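Local coordinates for Lmo2349 protein (Listeria monocytogenes, PDB 4GVO) that probably binds amino acids such as L-cystine outside the cell membrane and delivers them to an ABC transporter for uptake, at residues V70-H75 with F200-D205; I11-G16 with Y49-K54; T102-N107 with S182-K187; Q76-K81 with N95-Q100. All blocks are in the same frame, centred on the assembly; numbering follows the deposited sequence.

Interaction 1 of 4, residues V70-H75 with F200-D205. With HIS (histidine), chain E.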
# COMPACT_ATOMS: atom_id res chain seq x y z
N VAL A 70 -11.04 2.75 -14.37
CA VAL A 70 -11.06 3.70 -13.27
C VAL A 70 -10.24 4.94 -13.69
O VAL A 70 -9.42 4.86 -14.61
CB VAL A 70 -10.53 3.10 -11.96
CG1 VAL A 70 -11.42 1.93 -11.46
CG2 VAL A 70 -9.06 2.71 -12.09
N ASP A 71 -10.47 6.06 -13.03
CA ASP A 71 -9.74 7.29 -13.26
C ASP A 71 -8.57 7.53 -12.33
O ASP A 71 -7.60 8.21 -12.69
CB ASP A 71 -10.70 8.48 -13.19
CG ASP A 71 -11.90 8.34 -14.13
OD1 ASP A 71 -11.69 8.04 -15.34
OD2 ASP A 71 -13.07 8.50 -13.68
N ILE A 72 -8.65 6.99 -11.13
CA ILE A 72 -7.64 7.14 -10.09
C ILE A 72 -7.56 5.86 -9.35
O ILE A 72 -8.60 5.20 -9.19
CB ILE A 72 -8.05 8.21 -9.04
CG1 ILE A 72 -8.20 9.57 -9.70
CG2 ILE A 72 -7.04 8.28 -7.89
CD1 ILE A 72 -8.55 10.72 -8.74
N VAL A 73 -6.37 5.52 -8.86
CA VAL A 73 -6.21 4.38 -7.92
C VAL A 73 -5.72 4.94 -6.60
O VAL A 73 -4.77 5.76 -6.57
CB VAL A 73 -5.25 3.33 -8.49
CG1 VAL A 73 -4.84 2.31 -7.43
CG2 VAL A 73 -5.90 2.63 -9.69
N ALA A 74 -6.36 4.49 -5.52
CA ALA A 74 -5.98 4.80 -4.12
C ALA A 74 -5.83 3.52 -3.34
O ALA A 74 -6.83 2.88 -3.04
CB ALA A 74 -7.07 5.66 -3.48
N HIS A 75 -4.60 3.07 -3.12
CA HIS A 75 -4.34 1.87 -2.38
C HIS A 75 -2.92 1.88 -1.85
O HIS A 75 -2.15 0.96 -2.13
CB HIS A 75 -4.58 0.63 -3.27
CG HIS A 75 -4.75 -0.67 -2.50
ND1 HIS A 75 -3.76 -1.24 -1.74
CD2 HIS A 75 -5.86 -1.51 -2.38
CE1 HIS A 75 -4.25 -2.37 -1.17
NE2 HIS A 75 -5.50 -2.56 -1.58
N PHE A 200 -1.57 9.10 -5.15
CA PHE A 200 -2.58 8.61 -6.08
C PHE A 200 -1.98 8.35 -7.46
O PHE A 200 -1.00 9.01 -7.85
CB PHE A 200 -3.74 9.59 -6.19
CG PHE A 200 -4.41 9.86 -4.88
CD1 PHE A 200 -5.21 8.90 -4.32
CD2 PHE A 200 -4.23 11.08 -4.18
CE1 PHE A 200 -5.82 9.10 -3.12
CE2 PHE A 200 -4.82 11.26 -2.93
CZ PHE A 200 -5.64 10.29 -2.41
N MET A 201 -2.57 7.41 -8.19
CA MET A 201 -2.15 7.12 -9.52
C MET A 201 -3.27 7.40 -10.47
O MET A 201 -4.43 7.06 -10.19
CB MET A 201 -1.69 5.66 -9.67
CG MET A 201 -0.46 5.38 -8.83
SD MET A 201 0.16 3.69 -8.98
CE MET A 201 0.55 3.61 -10.72
N LEU A 202 -2.93 8.01 -11.60
CA LEU A 202 -3.91 8.43 -12.62
C LEU A 202 -3.38 8.06 -14.00
O LEU A 202 -2.24 7.72 -14.18
CB LEU A 202 -4.11 9.95 -12.55
CG LEU A 202 -4.52 10.54 -11.19
CD1 LEU A 202 -3.30 10.99 -10.36
CD2 LEU A 202 -5.48 11.71 -11.41
N GLY A 203 -4.24 8.19 -15.00
CA GLY A 203 -3.76 8.13 -16.38
C GLY A 203 -2.93 9.33 -16.73
O GLY A 203 -3.15 10.42 -16.19
N LYS A 204 -1.99 9.16 -17.66
CA LYS A 204 -1.07 10.23 -18.04
C LYS A 204 -1.79 11.45 -18.61
O LYS A 204 -1.26 12.55 -18.50
CB LYS A 204 -0.01 9.72 -19.05
CG LYS A 204 1.10 8.90 -18.38
CD LYS A 204 2.03 9.70 -17.51
CE LYS A 204 3.35 8.98 -17.18
NZ LYS A 204 4.09 9.60 -16.00
N ASP A 205 -2.98 11.27 -19.21
CA ASP A 205 -3.77 12.36 -19.76
C ASP A 205 -4.47 13.23 -18.72
O ASP A 205 -4.96 14.31 -19.05
CB ASP A 205 -4.86 11.75 -20.68
CG ASP A 205 -5.71 10.66 -19.94
OD1 ASP A 205 -5.16 9.58 -19.44
OD2 ASP A 205 -6.94 10.90 -19.87
N HIS E . 2.19 -0.15 -1.19
CA HIS E . 1.85 -1.23 -2.17
C HIS E . 2.32 -0.92 -3.55
O HIS E . 2.70 0.24 -3.81
CB HIS E . 0.36 -1.48 -2.18
CG HIS E . -0.06 -2.46 -1.13
ND1 HIS E . 0.10 -2.20 0.18
CD2 HIS E . -0.59 -3.78 -1.21
CE1 HIS E . -0.31 -3.28 0.89
NE2 HIS E . -0.75 -4.21 0.03
OXT HIS E . 2.32 -1.82 -4.42

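Interaction 2 of 4, residues I11-G16 with Y49-K54. With NA (sodium ion), chain D.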
# COMPACT_ATOMS: atom_id res chain seq x y z
N ILE A 11 -15.77 11.01 -11.05
CA ILE A 11 -14.45 10.39 -11.07
C ILE A 11 -14.58 9.06 -10.37
O ILE A 11 -15.06 9.00 -9.26
CB ILE A 11 -13.42 11.28 -10.31
CG1 ILE A 11 -13.34 12.68 -10.94
CG2 ILE A 11 -12.07 10.60 -10.23
CD1 ILE A 11 -13.07 12.70 -12.45
N THR A 12 -14.14 8.00 -11.04
CA THR A 12 -14.15 6.66 -10.46
C THR A 12 -12.79 6.30 -9.89
O THR A 12 -11.78 6.38 -10.58
CB THR A 12 -14.59 5.61 -11.48
OG1 THR A 12 -15.91 5.98 -11.96
CG2 THR A 12 -14.67 4.21 -10.88
N VAL A 13 -12.79 5.99 -8.62
CA VAL A 13 -11.59 5.65 -7.86
C VAL A 13 -11.55 4.17 -7.59
O VAL A 13 -12.41 3.62 -6.89
CB VAL A 13 -11.60 6.42 -6.50
CG1 VAL A 13 -10.32 6.15 -5.72
CG2 VAL A 13 -11.81 7.92 -6.71
N GLY A 14 -10.54 3.49 -8.12
CA GLY A 14 -10.32 2.12 -7.79
C GLY A 14 -9.64 1.98 -6.45
O GLY A 14 -8.65 2.66 -6.18
N THR A 15 -10.16 1.09 -5.63
CA THR A 15 -9.54 0.73 -4.38
C THR A 15 -9.85 -0.71 -4.03
O THR A 15 -10.56 -1.40 -4.77
CB THR A 15 -9.93 1.73 -3.28
OG1 THR A 15 -9.05 1.58 -2.14
CG2 THR A 15 -11.39 1.57 -2.82
N GLY A 16 -9.32 -1.17 -2.91
CA GLY A 16 -9.54 -2.53 -2.43
C GLY A 16 -10.45 -2.57 -1.19
O GLY A 16 -11.00 -1.56 -0.74
N TYR A 49 -16.20 18.11 -8.94
CA TYR A 49 -16.00 16.69 -9.15
C TYR A 49 -16.85 15.92 -8.13
O TYR A 49 -17.13 16.42 -7.04
CB TYR A 49 -14.53 16.33 -8.94
CG TYR A 49 -13.62 16.91 -9.99
CD1 TYR A 49 -13.44 16.28 -11.21
CD2 TYR A 49 -12.99 18.12 -9.79
CE1 TYR A 49 -12.61 16.81 -12.19
CE2 TYR A 49 -12.15 18.66 -10.76
CZ TYR A 49 -11.94 17.99 -11.95
OH TYR A 49 -11.11 18.49 -12.92
N LYS A 50 -17.24 14.71 -8.49
CA LYS A 50 -17.89 13.76 -7.57
C LYS A 50 -17.10 12.48 -7.66
O LYS A 50 -16.97 11.94 -8.72
CB LYS A 50 -19.36 13.50 -7.98
CG LYS A 50 -20.15 12.56 -7.07
CD LYS A 50 -21.47 12.11 -7.73
CE LYS A 50 -21.38 10.72 -8.39
NZ LYS A 50 -22.02 10.67 -9.74
N PHE A 51 -16.62 11.99 -6.54
CA PHE A 51 -15.78 10.79 -6.52
C PHE A 51 -16.64 9.63 -6.09
O PHE A 51 -17.36 9.69 -5.08
CB PHE A 51 -14.60 10.96 -5.56
CG PHE A 51 -13.55 11.92 -6.04
CD1 PHE A 51 -13.76 13.30 -6.06
CD2 PHE A 51 -12.28 11.47 -6.45
CE1 PHE A 51 -12.78 14.18 -6.50
CE2 PHE A 51 -11.32 12.38 -6.88
CZ PHE A 51 -11.56 13.73 -6.86
N LYS A 52 -16.54 8.55 -6.83
CA LYS A 52 -17.17 7.32 -6.45
C LYS A 52 -16.15 6.19 -6.50
O LYS A 52 -15.19 6.27 -7.23
CB LYS A 52 -18.30 7.00 -7.37
CG LYS A 52 -17.93 6.77 -8.77
CD LYS A 52 -19.16 6.52 -9.64
CE LYS A 52 -19.89 5.24 -9.25
NZ LYS A 52 -21.04 4.99 -10.16
N PHE A 53 -16.39 5.13 -5.74
CA PHE A 53 -15.46 4.04 -5.66
C PHE A 53 -15.89 2.85 -6.52
O PHE A 53 -17.08 2.57 -6.70
CB PHE A 53 -15.28 3.60 -4.20
CG PHE A 53 -14.68 4.67 -3.33
CD1 PHE A 53 -13.31 4.90 -3.31
CD2 PHE A 53 -15.50 5.49 -2.56
CE1 PHE A 53 -12.79 5.88 -2.50
CE2 PHE A 53 -14.97 6.49 -1.78
CZ PHE A 53 -13.61 6.67 -1.75
N LYS A 54 -14.86 2.13 -6.98
CA LYS A 54 -15.00 0.84 -7.63
C LYS A 54 -14.00 -0.09 -6.94
O LYS A 54 -12.79 0.08 -7.08
CB LYS A 54 -14.72 0.93 -9.13
CG LYS A 54 -14.95 -0.38 -9.87
CD LYS A 54 -14.49 -0.35 -11.32
CE LYS A 54 -15.40 0.42 -12.25
NZ LYS A 54 -16.62 -0.36 -12.64
NA NA D . -16.64 16.96 -4.96
O HOH W 1 -18.58 17.76 -4.06

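Interaction 3 of 4, residues T102-N107 with S182-K187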
# COMPACT_ATOMS: atom_id res chain seq x y z
N THR A 102 10.12 -9.05 6.66
CA THR A 102 9.24 -9.22 7.81
C THR A 102 9.15 -10.73 8.05
O THR A 102 8.99 -11.52 7.13
CB THR A 102 7.88 -8.60 7.50
OG1 THR A 102 8.04 -7.18 7.38
CG2 THR A 102 6.87 -8.88 8.62
N VAL A 103 9.31 -11.13 9.31
CA VAL A 103 9.40 -12.52 9.71
C VAL A 103 8.54 -12.78 10.95
O VAL A 103 8.03 -11.87 11.58
CB VAL A 103 10.86 -12.90 10.01
CG1 VAL A 103 11.73 -12.79 8.74
CG2 VAL A 103 11.42 -12.04 11.16
N LEU A 104 8.35 -14.05 11.29
CA LEU A 104 7.78 -14.39 12.61
C LEU A 104 8.64 -13.79 13.72
O LEU A 104 9.86 -13.76 13.64
CB LEU A 104 7.80 -15.86 12.79
CG LEU A 104 6.77 -16.72 12.24
CD1 LEU A 104 7.08 -18.12 12.85
CD2 LEU A 104 5.37 -16.23 12.62
N ASP A 105 8.00 -13.34 14.79
CA ASP A 105 8.72 -12.68 15.86
C ASP A 105 9.82 -13.56 16.46
O ASP A 105 10.86 -13.05 16.88
CB ASP A 105 7.74 -12.23 16.95
CG ASP A 105 8.41 -11.42 17.98
OD1 ASP A 105 8.69 -10.23 17.72
OD2 ASP A 105 8.68 -11.99 19.06
N SER A 106 9.61 -14.88 16.44
CA SER A 106 10.61 -15.82 17.01
C SER A 106 11.84 -16.03 16.11
O SER A 106 12.82 -16.67 16.51
CB SER A 106 9.93 -17.18 17.30
OG SER A 106 9.42 -17.74 16.11
N ASN A 107 11.75 -15.59 14.85
CA ASN A 107 12.79 -15.93 13.86
C ASN A 107 13.88 -14.86 13.85
O ASN A 107 13.60 -13.69 13.57
CB ASN A 107 12.15 -16.07 12.50
CG ASN A 107 13.08 -16.66 11.44
OD1 ASN A 107 14.25 -16.95 11.72
ND2 ASN A 107 12.54 -16.83 10.22
N SER A 182 -3.65 -10.30 16.55
CA SER A 182 -3.36 -11.55 15.87
C SER A 182 -2.59 -12.44 16.80
O SER A 182 -1.80 -11.98 17.62
CB SER A 182 -2.56 -11.27 14.55
OG SER A 182 -2.29 -12.50 13.91
N ALA A 183 -2.82 -13.75 16.69
CA ALA A 183 -1.94 -14.75 17.33
C ALA A 183 -0.60 -14.85 16.62
O ALA A 183 0.40 -15.20 17.25
CB ALA A 183 -2.63 -16.11 17.38
N ILE A 184 -0.56 -14.52 15.32
CA ILE A 184 0.67 -14.63 14.55
C ILE A 184 1.36 -13.27 14.69
O ILE A 184 0.89 -12.28 14.10
CB ILE A 184 0.39 -14.95 13.04
CG1 ILE A 184 -0.52 -16.19 12.90
CG2 ILE A 184 1.73 -15.04 12.25
CD1 ILE A 184 -1.26 -16.26 11.57
N LYS A 185 2.44 -13.19 15.45
CA LYS A 185 3.21 -11.92 15.57
C LYS A 185 4.33 -11.88 14.56
O LYS A 185 5.14 -12.81 14.45
CB LYS A 185 3.79 -11.78 16.98
CG LYS A 185 2.79 -11.89 18.12
CD LYS A 185 1.67 -10.85 18.08
CE LYS A 185 0.82 -11.03 19.34
NZ LYS A 185 -0.27 -10.03 19.42
N GLU A 186 4.39 -10.77 13.85
CA GLU A 186 5.42 -10.51 12.86
C GLU A 186 6.31 -9.40 13.34
O GLU A 186 5.96 -8.61 14.22
CB GLU A 186 4.79 -10.09 11.56
CG GLU A 186 3.96 -11.19 10.92
CD GLU A 186 3.27 -10.76 9.64
OE1 GLU A 186 3.51 -9.63 9.18
OE2 GLU A 186 2.39 -11.50 9.13
N LYS A 187 7.51 -9.36 12.80
CA LYS A 187 8.44 -8.24 13.09
C LYS A 187 9.22 -7.89 11.81
O LYS A 187 9.54 -8.78 11.02
CB LYS A 187 9.37 -8.55 14.26
CG LYS A 187 10.44 -9.55 13.96
CD LYS A 187 11.31 -9.82 15.17
CE LYS A 187 12.31 -10.92 14.86
NZ LYS A 187 12.99 -11.34 16.11
O HOH W 2 6.68 -8.48 16.82

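Interaction 4 of 4, residues Q76-K81 with N95-Q100. With HIS (histidine), chain E.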
# COMPACT_ATOMS: atom_id res chain seq x y z
N GLN A 76 -2.55 2.94 -1.15
CA GLN A 76 -1.19 3.05 -0.61
C GLN A 76 -0.14 2.83 -1.70
O GLN A 76 0.86 2.11 -1.50
CB GLN A 76 -1.00 2.12 0.56
CG GLN A 76 -1.76 2.56 1.81
CD GLN A 76 -1.16 3.80 2.43
OE1 GLN A 76 0.03 3.83 2.74
NE2 GLN A 76 -1.98 4.84 2.59
N MET A 77 -0.35 3.43 -2.88
CA MET A 77 0.52 3.11 -4.02
C MET A 77 1.86 3.86 -3.94
O MET A 77 1.91 5.09 -3.98
CB MET A 77 -0.16 3.44 -5.36
CG MET A 77 -1.47 2.67 -5.57
SD MET A 77 -1.31 0.89 -5.54
CE MET A 77 -0.69 0.59 -7.20
N GLU A 78 2.93 3.06 -3.88
CA GLU A 78 4.29 3.55 -3.88
C GLU A 78 4.72 4.03 -5.23
O GLU A 78 4.49 3.36 -6.25
CB GLU A 78 5.20 2.41 -3.42
CG GLU A 78 5.05 2.04 -1.95
CD GLU A 78 5.65 0.65 -1.67
OE1 GLU A 78 6.90 0.51 -1.79
OE2 GLU A 78 4.90 -0.30 -1.37
N LYS A 79 5.41 5.17 -5.28
CA LYS A 79 5.98 5.64 -6.51
C LYS A 79 7.19 4.80 -6.88
O LYS A 79 8.05 4.56 -6.06
CB LYS A 79 6.35 7.11 -6.44
CG LYS A 79 6.85 7.64 -7.78
CD LYS A 79 7.52 8.99 -7.66
CE LYS A 79 6.53 10.07 -7.37
NZ LYS A 79 7.30 11.31 -7.07
N SER A 80 7.22 4.32 -8.10
CA SER A 80 8.38 3.61 -8.67
C SER A 80 8.59 4.10 -10.08
O SER A 80 7.66 4.52 -10.75
CB SER A 80 8.15 2.11 -8.70
OG SER A 80 7.12 1.74 -9.60
N LYS A 81 9.83 3.96 -10.55
CA LYS A 81 10.11 4.35 -11.92
C LYS A 81 9.33 3.49 -12.93
O LYS A 81 8.86 4.01 -13.96
CB LYS A 81 11.60 4.36 -12.16
CG LYS A 81 12.26 3.02 -12.00
CD LYS A 81 13.74 3.07 -12.35
CE LYS A 81 14.37 1.69 -12.44
NZ LYS A 81 13.57 0.67 -13.16
N ASN A 95 1.50 9.37 2.43
CA ASN A 95 2.06 8.44 3.41
C ASN A 95 3.52 8.15 3.01
O ASN A 95 3.91 8.48 1.88
CB ASN A 95 1.27 7.11 3.52
CG ASN A 95 1.47 6.44 4.84
OD1 ASN A 95 2.09 7.02 5.76
ND2 ASN A 95 0.98 5.23 4.97
N ASN A 96 4.24 7.52 3.91
CA ASN A 96 5.53 6.87 3.65
C ASN A 96 5.31 5.34 3.73
O ASN A 96 4.57 4.89 4.59
CB ASN A 96 6.53 7.14 4.81
CG ASN A 96 6.88 8.57 4.95
OD1 ASN A 96 6.69 9.15 6.02
ND2 ASN A 96 7.35 9.16 3.89
N PHE A 97 5.98 4.55 2.91
CA PHE A 97 5.79 3.11 2.92
C PHE A 97 7.19 2.43 2.86
O PHE A 97 7.49 1.68 1.93
CB PHE A 97 4.88 2.70 1.76
CG PHE A 97 4.05 1.48 2.00
CD1 PHE A 97 4.58 0.19 1.93
CD2 PHE A 97 2.69 1.61 2.28
CE1 PHE A 97 3.77 -0.92 2.14
CE2 PHE A 97 1.91 0.51 2.53
CZ PHE A 97 2.45 -0.76 2.44
N PRO A 98 8.01 2.63 3.92
CA PRO A 98 9.35 2.04 3.91
C PRO A 98 9.23 0.52 4.08
O PRO A 98 8.54 0.03 4.99
CB PRO A 98 10.05 2.68 5.11
CG PRO A 98 8.94 3.10 6.00
CD PRO A 98 7.83 3.51 5.08
N LEU A 99 9.89 -0.24 3.23
CA LEU A 99 9.78 -1.71 3.21
C LEU A 99 10.98 -2.39 3.88
O LEU A 99 12.12 -2.02 3.65
CB LEU A 99 9.70 -2.21 1.77
CG LEU A 99 8.40 -1.83 1.01
CD1 LEU A 99 8.49 -2.32 -0.45
CD2 LEU A 99 7.17 -2.35 1.74
N GLN A 100 10.69 -3.40 4.67
CA GLN A 100 11.67 -4.27 5.28
C GLN A 100 11.23 -5.71 5.17
O GLN A 100 10.01 -5.99 5.19
CB GLN A 100 11.87 -3.95 6.77
CG GLN A 100 12.66 -2.67 7.02
CD GLN A 100 12.60 -2.24 8.45
OE1 GLN A 100 11.65 -1.62 8.86
NE2 GLN A 100 13.61 -2.64 9.25
N HIS E . 2.19 -0.15 -1.19
CA HIS E . 1.85 -1.23 -2.17
C HIS E . 2.32 -0.92 -3.55
O HIS E . 2.70 0.24 -3.81
CB HIS E . 0.36 -1.48 -2.18
CG HIS E . -0.06 -2.46 -1.13
ND1 HIS E . 0.10 -2.20 0.18
CD2 HIS E . -0.59 -3.78 -1.21
CE1 HIS E . -0.31 -3.28 0.89
NE2 HIS E . -0.75 -4.21 0.03
OXT HIS E . 2.32 -1.82 -4.42
O HOH W 3 8.83 1.67 -0.49

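Interaction 1 of 4, residues V70-H75 with F200-D205
The side chain of Ile72 is the bump around which this contact is shaped, since it sits between Phe200 and Leu202 of the facing strand. Its two branches divide the work. CG1 runs alongside Leu202, pointing the same way, and reaches Leu202 CD2 at 3.9 Å, whereas CG2, set anti to the backbone N, turns to the other neighbour and meets Phe200 CB at 3.9 Å. Beyond it the small Ala74 offers its methyl to the rim of the Phe200 ring, with Ala74 CB lying near the ring plane, 3.7 Å from Phe200 CE1. The Val73 carbonyl oxygen lies at the same ring's edge. The strands beneath are short and antiparallel, and Val73 and Met201 form a hydrogen-bonded pair: Val73 N donates to Met201 O at 2.8 Å, and Met201 N returns a longer bond to Val73 O at 3.2 Å. In this type II-like periplasmic binding protein fold, the pairing joins strand 72-73, which also lies beside strand 9-15, to the end of the long strand 191-202. On the face bearing Ile72 and Leu202, with Phe200 beside them, helix 207-222 packs on all three through Leu209, Ser210 and Val213; helix 34-44 packs on Ala74 and Phe200, and Tyr94 stacks on the Phe200 ring. The other face carries Val73 and Met201, whose CB atoms come within 4.4 Å before the thioether end of Met201 leads away to Leu62 and Met77. Just past the pairing, His75 enters the ligand pocket, where its backbone oxygen lies 3.5 Å from CB of the bound histidine.

Interaction 2 of 4, residues I11-G16 with Y49-K54
Main-chain hydrogen bonds carry the contact between Ile11 to Thr15 and Lys50 to Lys54, running in the ladder of two parallel strands. Ile11 N donates to Lys50 O at 2.8 Å, Lys52 N to Ile11 O, and Val13 N to Lys52 O; Lys54 N and Thr15 N continue the series, the last bond stretching to 3.2 Å between Thr15 N and Lys54 O. CA-H...O contacts fill in between the rungs, as from Phe53 CA to Val13 O at 3.3 Å. The short strand axes are twisted by 36° against each other. With helix 34-44 between them in the chain, the two strands make a beta-alpha-beta crossover, part of the parallel core of a lobe of this solute-binding protein.

Apolar contacts gather under two helices: helix 34-44 covers Val13, Phe51 and Phe53, and helix 207-222 covers Ile11 and Tyr49. Ile11 sets its CB over one face of the Phe51 ring in a CH-pi contact, 4.2 Å from the centroid, while Val13 CG2 comes to the edge of the same ring, 3.6 Å from Phe51 CD2. The CG1 branch of Ile11 turns to Tyr49, with Ile11 CG1 at 3.6 Å from Tyr49 CD1. Val13 lies beside Phe53, pointing the same way. On the opposite face, Thr12 sends its methyl group to the aliphatic chain of Lys54, with CG2 anti to the backbone N and 3.7 Å from Lys54 CB.

Metal coordination enters at the strand start: Tyr49 O binds the sodium ion at 2.2 Å, alongside a water, Leu46 O and Asp43 OD1.

Interaction 3 of 4, residues T102-N107 with S182-K187
Lys187 reaches across to the turn at Asp105 and binds a backbone oxygen there, Lys187 NZ donating to Asp105 O at 2.8 Å. Its CG stands between the backbone N and the carbonyl carbon (chi1 73°), and the chain is extended from there on, which carries it past Val103 CG2, where Lys187 CG touches, across the Asp105 side chain at about a right angle, and the ammonium on to Asp105 O. The Asp105 carboxylate is not its partner: Asp105 OD1 stays 4.7 Å from Lys187 NZ and accepts instead a hydrogen bond from a water that also donates to Glu186 O. Asn108 OD1 is a further acceptor for the ammonium.

Behind these side chains run the backbone bonds. Val103 and Lys187 form a hydrogen-bonded antiparallel pair, Val103 N to Lys187 O at 2.9 Å and the return bond at 2.8 Å from Lys187 N to Val103 O. Asp105 N adds a bond to Lys185 O at 2.9 Å. Leu104 CD2 packs on Ile184 CG2 at 3.8 Å, and Thr102 CG2 lies 3.5 Å from Glu186 OE1.

Further out, a type I turn from Leu104 to Asn107, closed by Asn107 N to Leu104 O, holds the oxygen that Lys187 grips. On the other segment, Ser182 OG accepts from Ile184 N in an ST turn. The whole is an antiparallel strand pairing, 95-104 with 186-189, at a strand end in the lobe distant from the sodium site.

Interaction 4 of 4, residues Q76-K81 with N95-Q100
This is a buried, mainly polar side-chain contact in the ligand pocket, where the loop after strand 72-73 faces the start of strand 95-104, and the Phe97 ring lies between Gln76 and Glu78. Gln76 OE1 accepts the one hydrogen bond between the two segments: Asn95 ND2 donates to it at 2.8 Å in a nearly straight bond, arriving 28° out of the Gln76 carbonyl plane, while the two amide planes stand 68° apart. The same oxygen lies at the edge of the Phe97 ring, 3.5 Å from CD2 of Phe97. Gln76 NE2 is hydrogen-bonded to Asp35 OD1, so both ends of the amide are engaged and its flip state is probably fixed. In this family 3 solute-binding protein the ring forms a floor under the ligand: the amino nitrogen of the bound histidine sits over the ring centre, 3.6 Å above its plane. S-oxy cysteine is also modelled in this pocket. Phe97 CG is turned anti to the backbone N (chi1 -150°), which brings the ring under that nitrogen. The Glu78 carboxylate also reaches the histidine nitrogen, with Glu78 OE2 2.7 Å from the ligand N, and Glu78 N donates to the ligand O at 2.8 Å. Its other oxygen, OE1, accepts from Asn128 ND2 and from a water that also donates to Phe97 O, with Leu99 CD1 3.5 Å from Glu78 OE1. Arg83, which bonds the ligand too, donates to Glu78 O.

How the interactions relate
From the N terminus, interaction 2 closes the first loop, pairing strand 9-15 with strand 49-55 around helix 34-44. Interaction 1 opens next and closes only near residues 200-205, the widest loop of the four; within it lie interaction 4, a short loop from 76-81 to 95-100, and then interaction 3, from 102-107 to 182-187, which follows 4 in series along strand 95-104. No two loops cross. Interactions 1 and 2 meet in one lobe, where strand 9-15 is flanked by strands 49-55 and 72-73, and Ala74 O bonds to Thr15 OG1. Interaction 3 lies across the chain centre, about 34 Å from interaction 1 between centres, and interaction 4 sits between them at the ligand.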